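Local coordinates for protein DNA polymerase III subunit beta (Pseudomonas aeruginosa, PDB 4TSZ) that forms a ring-shaped sliding clamp that tethers DNA polymerases and other proteins to DNA and makes replication processive, at residues 263-268 with 336-341; 327-332 with 349-354; 4-9 with 41-46. All coordinates share one frame; numbering follows the deposited sequence.

Contact 1: 263-268 with 336-341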
loop_
_atom_site.group_PDB
_atom_site.type_symbol
_atom_site.label_atom_id
_atom_site.label_comp_id
_atom_site.label_asym_id
_atom_site.label_seq_id
_atom_site.Cartn_x
_atom_site.Cartn_y
_atom_site.Cartn_z
ATOM N N GLN E 263 10.871 24.311 -2.642
ATOM C CA GLN E 263 11.372 23.264 -1.748
ATOM C C GLN E 263 11.526 23.728 -0.304
ATOM O O GLN E 263 11.086 23.020 0.594
ATOM C CB GLN E 263 12.700 22.694 -2.247
ATOM C CG GLN E 263 12.545 21.482 -3.154
ATOM C CD GLN E 263 13.847 20.777 -3.428
ATOM O OE1 GLN E 263 14.143 20.418 -4.554
ATOM N NE2 GLN E 263 14.628 20.496 -2.390
ATOM N N GLN E 264 12.120 24.915 -0.085
ATOM C CA GLN E 264 12.310 25.478 1.256
ATOM C C GLN E 264 10.966 25.703 1.948
ATOM O O GLN E 264 10.825 25.367 3.119
ATOM C CB GLN E 264 13.086 26.799 1.194
ATOM C CG GLN E 264 14.581 26.647 0.958
ATOM C CD GLN E 264 15.286 27.947 1.258
ATOM O OE1 GLN E 264 15.187 28.926 0.517
ATOM N NE2 GLN E 264 15.971 28.001 2.385
ATOM N N LEU E 265 9.981 26.255 1.214
ATOM C CA LEU E 265 8.646 26.501 1.747
ATOM C C LEU E 265 7.926 25.204 2.045
ATOM O O LEU E 265 7.338 25.078 3.112
ATOM C CB LEU E 265 7.818 27.415 0.825
ATOM C CG LEU E 265 8.287 28.881 0.746
ATOM C CD1 LEU E 265 7.675 29.592 -0.449
ATOM C CD2 LEU E 265 7.981 29.643 2.037
ATOM N N ARG E 266 8.008 24.220 1.124
ATOM C CA ARG E 266 7.392 22.915 1.303
ATOM C C ARG E 266 7.953 22.191 2.526
ATOM O O ARG E 266 7.168 21.654 3.309
ATOM C CB ARG E 266 7.483 22.041 0.034
ATOM C CG ARG E 266 6.627 20.765 0.153
ATOM C CD ARG E 266 7.244 19.518 -0.457
ATOM N NE ARG E 266 8.554 19.130 0.090
ATOM C CZ ARG E 266 8.741 18.356 1.161
ATOM N NH1 ARG E 266 7.703 17.923 1.867
ATOM N NH2 ARG E 266 9.967 18.035 1.550
ATOM N N GLU E 267 9.291 22.223 2.708
ATOM C CA GLU E 267 9.981 21.576 3.836
ATOM C C GLU E 267 9.607 22.196 5.176
ATOM O O GLU E 267 9.320 21.464 6.133
ATOM C CB GLU E 267 11.502 21.575 3.637
ATOM C CG GLU E 267 11.968 20.567 2.602
ATOM C CD GLU E 267 13.244 20.913 1.850
ATOM O OE1 GLU E 267 13.573 20.186 0.885
ATOM O OE2 GLU E 267 13.905 21.916 2.204
ATOM N N ALA E 268 9.576 23.545 5.232
ATOM C CA ALA E 268 9.202 24.299 6.432
ATOM C C ALA E 268 7.730 24.093 6.782
ATOM O O ALA E 268 7.413 23.936 7.964
ATOM C CB ALA E 268 9.489 25.776 6.229
ATOM N N GLU E 336 11.106 25.891 -9.634
ATOM C CA GLU E 336 11.983 25.974 -8.464
ATOM C C GLU E 336 11.527 27.096 -7.517
ATOM O O GLU E 336 11.597 26.945 -6.296
ATOM C CB GLU E 336 13.378 26.283 -8.970
ATOM C CG GLU E 336 14.473 25.989 -7.987
ATOM C CD GLU E 336 15.790 26.053 -8.712
ATOM O OE1 GLU E 336 16.195 25.012 -9.274
ATOM O OE2 GLU E 336 16.389 27.150 -8.762
ATOM N N GLN E 337 11.083 28.223 -8.098
ATOM C CA GLN E 337 10.569 29.364 -7.361
ATOM C C GLN E 337 9.046 29.388 -7.455
ATOM O O GLN E 337 8.453 28.873 -8.416
ATOM C CB GLN E 337 11.170 30.683 -7.862
ATOM C CG GLN E 337 12.629 30.866 -7.465
ATOM C CD GLN E 337 13.116 32.261 -7.754
ATOM O OE1 GLN E 337 12.993 32.772 -8.872
ATOM N NE2 GLN E 337 13.698 32.902 -6.754
ATOM N N VAL E 338 8.425 29.980 -6.443
ATOM C CA VAL E 338 6.982 30.092 -6.348
ATOM C C VAL E 338 6.608 31.529 -5.978
ATOM O O VAL E 338 7.298 32.170 -5.168
ATOM C CB VAL E 338 6.370 28.994 -5.423
ATOM C CG1 VAL E 338 6.920 29.043 -3.999
ATOM C CG2 VAL E 338 4.851 29.034 -5.422
ATOM N N ARG E 339 5.558 32.045 -6.621
ATOM C CA ARG E 339 5.050 33.388 -6.368
ATOM C C ARG E 339 3.779 33.316 -5.532
ATOM O O ARG E 339 2.850 32.585 -5.877
ATOM C CB ARG E 339 4.760 34.134 -7.679
ATOM C CG ARG E 339 5.985 34.615 -8.428
ATOM C CD ARG E 339 5.577 35.403 -9.670
ATOM N NE ARG E 339 5.040 34.542 -10.732
ATOM C CZ ARG E 339 4.029 34.870 -11.534
ATOM N NH1 ARG E 339 3.412 36.039 -11.394
ATOM N NH2 ARG E 339 3.619 34.027 -12.474
ATOM N N PHE E 340 3.753 34.071 -4.429
ATOM C CA PHE E 340 2.596 34.226 -3.548
ATOM C C PHE E 340 2.208 35.695 -3.657
ATOM O O PHE E 340 3.069 36.575 -3.547
ATOM C CB PHE E 340 2.939 33.870 -2.093
ATOM C CG PHE E 340 2.887 32.397 -1.767
ATOM C CD1 PHE E 340 3.915 31.544 -2.152
ATOM C CD2 PHE E 340 1.820 31.865 -1.059
ATOM C CE1 PHE E 340 3.863 30.178 -1.850
ATOM C CE2 PHE E 340 1.783 30.507 -0.732
ATOM C CZ PHE E 340 2.797 29.670 -1.139
ATOM N N ILE E 341 0.940 35.958 -3.965
ATOM C CA ILE E 341 0.419 37.317 -4.084
ATOM C C ILE E 341 -0.656 37.459 -3.011
ATOM O O ILE E 341 -1.675 36.771 -3.045
ATOM C CB ILE E 341 -0.040 37.684 -5.524
ATOM C CG1 ILE E 341 1.128 37.506 -6.539
ATOM C CG2 ILE E 341 -0.580 39.124 -5.570
ATOM C CD1 ILE E 341 0.725 37.282 -8.025
#
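Leu265 reaches Val338 and Phe340 because its CG lies anti to the carbonyl carbon (chi1 -69°) and the chain then runs on extended, carrying CD1 out from the helix to the strand. Val338 answers with CG1, which stands between its own backbone N and carbonyl carbon (chi1 59°), while CG2 turns off anti to the N. The resulting methyl-to-methyl approach, Leu265 CD1 to Val338 CG1, is 3.7 Å, a normal van der Waals distance, with the two side chains crossing at a slant. The same leucine methyl also lies 4.1 Å from Phe340 CE1, coming at the ring obliquely as the two side chains run past one another in opposite senses. On the strand itself, Val338 CG1 sits in the plane of the Phe340 ring, at its edge, 3.9 Å from Phe340 CE1. One leucine methyl therefore touches two strand residues that are themselves in contact. The spacing is that of a helix on a sheet: Leu265 CA and Val338 CA are 9.0 Å apart, and no hydrogen bond crosses between the segments. Leu330 of helix 323-330 touches both Leu265 and Val338, and Val308 packs on Leu265 from strand 303-309, which belongs to the other sheet of the domain. At the exposed surface of the helix, Gln263 NE2 makes a weak hydrogen bond of 3.5 Å to Glu267 OE1, one turn on. Helix 262-273 follows directly on strand 256-261, the neighbour of strand 337-342, and so folds back over its own sheet. Such helix-on-sheet packing, here in the C-terminal domain, is that of the DNA-clamp fold, where helices line the inside of the ring and sheets form its outside.

Contact 2: 327-332 with 349-354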
loop_
_atom_site.group_PDB
_atom_site.type_symbol
_atom_site.label_atom_id
_atom_site.label_comp_id
_atom_site.label_asym_id
_atom_site.label_seq_id
_atom_site.Cartn_x
_atom_site.Cartn_y
_atom_site.Cartn_z
ATOM N N LEU E 327 0.417 23.027 1.212
ATOM C CA LEU E 327 1.220 21.882 0.772
ATOM C C LEU E 327 0.673 21.289 -0.534
ATOM O O LEU E 327 1.450 20.946 -1.433
ATOM C CB LEU E 327 1.365 20.820 1.881
ATOM C CG LEU E 327 2.312 21.206 3.018
ATOM C CD1 LEU E 327 2.020 20.408 4.274
ATOM C CD2 LEU E 327 3.789 21.067 2.593
ATOM N N ASP E 328 -0.658 21.250 -0.668
ATOM C CA ASP E 328 -1.322 20.782 -1.884
ATOM C C ASP E 328 -0.906 21.618 -3.095
ATOM O O ASP E 328 -0.592 21.056 -4.145
ATOM C CB ASP E 328 -2.846 20.836 -1.742
ATOM C CG ASP E 328 -3.451 19.785 -0.857
ATOM O OD1 ASP E 328 -2.750 18.801 -0.535
ATOM O OD2 ASP E 328 -4.612 19.958 -0.458
ATOM N N VAL E 329 -0.877 22.956 -2.934
ATOM C CA VAL E 329 -0.481 23.891 -3.982
ATOM C C VAL E 329 0.994 23.691 -4.353
ATOM O O VAL E 329 1.319 23.576 -5.538
ATOM C CB VAL E 329 -0.785 25.367 -3.600
ATOM C CG1 VAL E 329 -0.160 26.335 -4.610
ATOM C CG2 VAL E 329 -2.287 25.610 -3.487
ATOM N N LEU E 330 1.880 23.656 -3.338
ATOM C CA LEU E 330 3.313 23.502 -3.562
ATOM C C LEU E 330 3.663 22.205 -4.287
ATOM O O LEU E 330 4.575 22.209 -5.115
ATOM C CB LEU E 330 4.118 23.674 -2.259
ATOM C CG LEU E 330 4.090 25.073 -1.626
ATOM C CD1 LEU E 330 4.720 25.055 -0.283
ATOM C CD2 LEU E 330 4.753 26.126 -2.521
ATOM N N GLY E 331 2.880 21.148 -4.026
ATOM C CA GLY E 331 3.025 19.831 -4.636
ATOM C C GLY E 331 2.774 19.798 -6.132
ATOM O O GLY E 331 3.188 18.849 -6.793
ATOM N N VAL E 332 2.093 20.822 -6.680
ATOM C CA VAL E 332 1.808 20.931 -8.117
ATOM C C VAL E 332 2.607 22.041 -8.846
ATOM O O VAL E 332 2.551 22.121 -10.071
ATOM C CB VAL E 332 0.292 20.925 -8.469
ATOM C CG1 VAL E 332 -0.381 19.631 -8.005
ATOM C CG2 VAL E 332 -0.422 22.151 -7.905
ATOM N N ALA E 349 -4.860 34.085 -0.810
ATOM C CA ALA E 349 -3.496 34.072 -1.309
ATOM C C ALA E 349 -3.659 33.619 -2.764
ATOM O O ALA E 349 -4.489 32.752 -3.044
ATOM C CB ALA E 349 -2.662 33.050 -0.560
ATOM N N LEU E 350 -2.926 34.239 -3.682
ATOM C CA LEU E 350 -2.890 33.851 -5.086
ATOM C C LEU E 350 -1.508 33.262 -5.310
ATOM O O LEU E 350 -0.506 33.854 -4.896
ATOM C CB LEU E 350 -3.152 35.038 -6.024
ATOM C CG LEU E 350 -3.056 34.795 -7.557
ATOM C CD1 LEU E 350 -4.075 33.744 -8.059
ATOM C CD2 LEU E 350 -3.226 36.105 -8.326
ATOM N N VAL E 351 -1.459 32.056 -5.888
ATOM C CA VAL E 351 -0.197 31.353 -6.098
ATOM C C VAL E 351 -0.002 31.003 -7.576
ATOM O O VAL E 351 -0.937 30.556 -8.242
ATOM C CB VAL E 351 -0.040 30.118 -5.158
ATOM C CG1 VAL E 351 1.395 29.594 -5.168
ATOM C CG2 VAL E 351 -0.459 30.446 -3.725
ATOM N N HIS E 352 1.221 31.223 -8.076
ATOM C CA HIS E 352 1.612 30.929 -9.447
ATOM C C HIS E 352 2.991 30.306 -9.477
ATOM O O HIS E 352 3.765 30.453 -8.528
ATOM C CB HIS E 352 1.719 32.233 -10.270
ATOM C CG HIS E 352 0.451 32.985 -10.496
ATOM N ND1 HIS E 352 -0.617 32.421 -11.172
ATOM C CD2 HIS E 352 0.163 34.276 -10.221
ATOM C CE1 HIS E 352 -1.539 33.367 -11.235
ATOM N NE2 HIS E 352 -1.112 34.503 -10.681
ATOM N N GLU E 353 3.342 29.713 -10.631
ATOM C CA GLU E 353 4.693 29.249 -10.922
ATOM C C GLU E 353 5.518 30.529 -11.141
ATOM O O GLU E 353 4.939 31.599 -11.354
ATOM C CB GLU E 353 4.722 28.377 -12.183
ATOM C CG GLU E 353 4.078 27.017 -11.995
ATOM C CD GLU E 353 4.375 25.979 -13.062
ATOM O OE1 GLU E 353 4.501 26.347 -14.253
ATOM O OE2 GLU E 353 4.451 24.783 -12.705
ATOM N N ALA E 354 6.854 30.430 -11.059
ATOM C CA ALA E 354 7.748 31.575 -11.187
ATOM C C ALA E 354 7.688 32.324 -12.506
ATOM O O ALA E 354 7.736 33.557 -12.495
ATOM C CB ALA E 354 9.185 31.154 -10.906
HETATM O O HOH W 1 1.307 24.361 -11.442
#
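The carboxylate of Glu353 has Val332 O off its OE2 end, not over its face, while a water between them approaches OE2 from well above the plane. Glu353 OE2 and Val332 O are 4.2 Å apart, too far for any direct bond and both acceptors, so the water mediates: it donates to Val332 O at 2.9 Å and, weakly, to Glu353 OE2 at 3.4 Å. Stronger partners of the carboxylate lie just beyond. OE2 accepts the backbone N-H of Gly334 and pairs with Arg142, while OE1 takes Asn356 ND2 and has a long, weak ion pair with Arg138. With so many donors around a buried acid, the carboxylate is probably kept ionised. Both arginines come from the central domain, so Glu353 also ties two domains of the chain together.

The rest of the contact is apolar. Val329 and Val351 meet end-on through their CG1 methyls, Val329 CG1 lying 3.7 Å from Val351 CG1 and 3.8 Å from Val351 CB. Each valine holds its CG1 anti to the backbone N (chi1 171° in Val329, -167° in Val351), which points the two methyls at each other, and the backbones come to 7.8 Å between Val329 CA and Val351 CA. Tyr361 and Val363 of strand 359-363 pack on Val329 as well, while Val338 and Phe340 pack against Val351. Helix 323-330 thus lies over the sheet to which the chain next adds strands 337-342, 349-353 and 359-363, a sheet continued by strands of the central domain: a helix packed on the antiparallel sheet of the C-terminal DNA-clamp domain.

Contact 3: 4-9 with 41-46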
loop_
_atom_site.group_PDB
_atom_site.type_symbol
_atom_site.label_atom_id
_atom_site.label_comp_id
_atom_site.label_asym_id
_atom_site.label_seq_id
_atom_site.Cartn_x
_atom_site.Cartn_y
_atom_site.Cartn_z
ATOM N N PHE E 4 -13.476 -17.084 -30.347
ATOM C CA PHE E 4 -12.275 -16.411 -30.835
ATOM C C PHE E 4 -11.021 -16.921 -30.121
ATOM O O PHE E 4 -11.103 -17.526 -29.050
ATOM C CB PHE E 4 -12.400 -14.868 -30.701
ATOM C CG PHE E 4 -12.507 -14.337 -29.292
ATOM C CD1 PHE E 4 -13.743 -14.263 -28.648
ATOM C CD2 PHE E 4 -11.381 -13.892 -28.613
ATOM C CE1 PHE E 4 -13.844 -13.760 -27.346
ATOM C CE2 PHE E 4 -11.481 -13.406 -27.306
ATOM C CZ PHE E 4 -12.713 -13.345 -26.677
ATOM N N THR E 5 -9.869 -16.683 -30.744
ATOM C CA THR E 5 -8.544 -16.967 -30.207
ATOM C C THR E 5 -7.825 -15.625 -30.094
ATOM O O THR E 5 -8.046 -14.721 -30.923
ATOM C CB THR E 5 -7.763 -18.023 -31.014
ATOM O OG1 THR E 5 -7.709 -17.651 -32.389
ATOM C CG2 THR E 5 -8.340 -19.415 -30.870
ATOM N N ILE E 6 -7.021 -15.480 -29.028
ATOM C CA ILE E 6 -6.289 -14.251 -28.724
ATOM C C ILE E 6 -5.037 -14.561 -27.880
ATOM O O ILE E 6 -5.064 -15.462 -27.034
ATOM C CB ILE E 6 -7.253 -13.213 -28.029
ATOM C CG1 ILE E 6 -6.632 -11.797 -27.917
ATOM C CG2 ILE E 6 -7.830 -13.728 -26.687
ATOM C CD1 ILE E 6 -7.634 -10.642 -27.773
ATOM N N GLN E 7 -3.948 -13.809 -28.110
ATOM C CA GLN E 7 -2.722 -13.932 -27.326
ATOM C C GLN E 7 -2.995 -13.309 -25.972
ATOM O O GLN E 7 -3.729 -12.320 -25.892
ATOM C CB GLN E 7 -1.551 -13.195 -28.004
ATOM C CG GLN E 7 -0.963 -13.913 -29.214
ATOM C CD GLN E 7 -0.097 -15.092 -28.840
ATOM O OE1 GLN E 7 -0.448 -16.252 -29.091
ATOM N NE2 GLN E 7 1.056 -14.826 -28.229
ATOM N N ARG E 8 -2.415 -13.893 -24.909
ATOM C CA ARG E 8 -2.567 -13.441 -23.520
ATOM C C ARG E 8 -2.447 -11.924 -23.358
ATOM O O ARG E 8 -3.348 -11.302 -22.801
ATOM C CB ARG E 8 -1.573 -14.179 -22.594
ATOM C CG ARG E 8 -1.619 -13.726 -21.136
ATOM C CD ARG E 8 -0.431 -14.240 -20.360
ATOM N NE ARG E 8 -0.319 -13.636 -19.028
ATOM C CZ ARG E 8 0.343 -12.512 -18.758
ATOM N NH1 ARG E 8 0.955 -11.841 -19.725
ATOM N NH2 ARG E 8 0.395 -12.049 -17.515
ATOM N N GLU E 9 -1.345 -11.344 -23.863
ATOM C CA GLU E 9 -1.023 -9.917 -23.748
ATOM C C GLU E 9 -1.981 -9.017 -24.511
ATOM O O GLU E 9 -2.284 -7.923 -24.031
ATOM C CB GLU E 9 0.444 -9.643 -24.133
ATOM C CG GLU E 9 1.463 -10.273 -23.187
ATOM C CD GLU E 9 1.608 -11.787 -23.258
ATOM O OE1 GLU E 9 1.214 -12.376 -24.294
ATOM O OE2 GLU E 9 2.090 -12.384 -22.268
ATOM N N GLN E 41 -13.765 -9.338 -37.386
ATOM C CA GLN E 41 -12.453 -9.628 -36.801
ATOM C C GLN E 41 -12.073 -8.648 -35.671
ATOM O O GLN E 41 -10.887 -8.408 -35.423
ATOM C CB GLN E 41 -11.371 -9.743 -37.894
ATOM C CG GLN E 41 -11.544 -10.955 -38.819
ATOM C CD GLN E 41 -11.552 -12.275 -38.082
ATOM O OE1 GLN E 41 -10.615 -12.621 -37.352
ATOM N NE2 GLN E 41 -12.617 -13.041 -38.253
ATOM N N GLN E 42 -13.089 -8.095 -34.977
ATOM C CA GLN E 42 -12.873 -7.176 -33.866
ATOM C C GLN E 42 -13.553 -7.634 -32.591
ATOM O O GLN E 42 -14.742 -7.972 -32.597
ATOM C CB GLN E 42 -13.307 -5.738 -34.200
ATOM C CG GLN E 42 -12.855 -4.707 -33.137
ATOM C CD GLN E 42 -13.346 -3.305 -33.400
ATOM O OE1 GLN E 42 -14.528 -2.991 -33.222
ATOM N NE2 GLN E 42 -12.439 -2.418 -33.788
ATOM N N LEU E 43 -12.785 -7.609 -31.489
ATOM C CA LEU E 43 -13.271 -7.868 -30.146
ATOM C C LEU E 43 -13.337 -6.521 -29.417
ATOM O O LEU E 43 -12.358 -5.772 -29.400
ATOM C CB LEU E 43 -12.367 -8.862 -29.373
ATOM C CG LEU E 43 -12.669 -9.046 -27.865
ATOM C CD1 LEU E 43 -13.989 -9.804 -27.629
ATOM C CD2 LEU E 43 -11.519 -9.740 -27.157
ATOM N N SER E 44 -14.497 -6.223 -28.823
ATOM C CA SER E 44 -14.697 -5.023 -28.017
ATOM C C SER E 44 -14.957 -5.472 -26.596
ATOM O O SER E 44 -15.680 -6.451 -26.383
ATOM C CB SER E 44 -15.866 -4.190 -28.538
ATOM O OG SER E 44 -15.557 -3.635 -29.807
ATOM N N LEU E 45 -14.341 -4.786 -25.627
ATOM C CA LEU E 45 -14.483 -5.082 -24.196
ATOM C C LEU E 45 -15.021 -3.831 -23.527
ATOM O O LEU E 45 -14.419 -2.767 -23.659
ATOM C CB LEU E 45 -13.134 -5.512 -23.551
ATOM C CG LEU E 45 -12.453 -6.774 -24.105
ATOM C CD1 LEU E 45 -11.485 -6.430 -25.226
ATOM C CD2 LEU E 45 -11.696 -7.494 -23.012
ATOM N N THR E 46 -16.167 -3.942 -22.845
ATOM C CA THR E 46 -16.785 -2.798 -22.182
ATOM C C THR E 46 -16.988 -3.018 -20.683
ATOM O O THR E 46 -17.496 -4.058 -20.269
ATOM C CB THR E 46 -18.081 -2.387 -22.907
ATOM O OG1 THR E 46 -17.811 -2.196 -24.300
ATOM C CG2 THR E 46 -18.716 -1.124 -22.320
#
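Contact between Phe4 and Leu43 is of the CH-pi kind: Leu43 CD1 stands over one face of the phenyl ring, 4.3 Å from its centroid and 28° off the normal. The second methyl of the leucine makes plain apolar contacts, with Leu43 CD2 3.7 Å from Phe4 CE2, so both methyls of the fork sit side by side over the same face, toward the CZ end of the ring, and the two side chains cross at about a right angle. Phe4 comes to this position with its CG between backbone N and carbonyl carbon (chi1 64°). Ile6, two residues on along the same strand, adds its terminal methyl: Ile6 CD1 is 4.0 Å from Leu43 CD2, again with side chains crossing nearly at right angles. Val38 touches both Phe4 and Leu43.

The one salt bridge lies within segment 4-9, at the start of helix 8-19 where Gln7 holds the N-cap position, and does not cross to 41-46. In it Arg8 NH1 meets Glu9 OE2 at 2.8 Å, from 45° above the carboxylate plane. Glu9 OE2 also accepts the backbone N-H of Asp86, and Arg8 NH2 reaches Lys81 O.

Strands 3-7 and 42-48 belong to different sheets, the second of which continues into the central domain, and no hydrogen bond joins the two segments. This is consistent with cohesion by dispersion and exclusion of water, with Leu43 as the shared partner of both residues from the opposing strand.

All three contacts are buried. Contacts 1 and 2 share one core: their centres are 8 Å apart, strands 337-342 and 349-353 are neighbours in a sheet, and the backbone bond from Ile341 N to Leu350 O stitches them together. Each lays a different helix of the C-terminal domain on that sheet. Contact 3 belongs to the N-terminal domain, its centre about 50 Å from that of contact 1 and 45 Å from that of contact 2, and joins strand to strand between two sheets. Contacts 1 and 3 cross by apolar groups alone, contact 3 adding a CH-pi approach; contact 2 also has a water-bridged polar end, where the central domain's arginines approach.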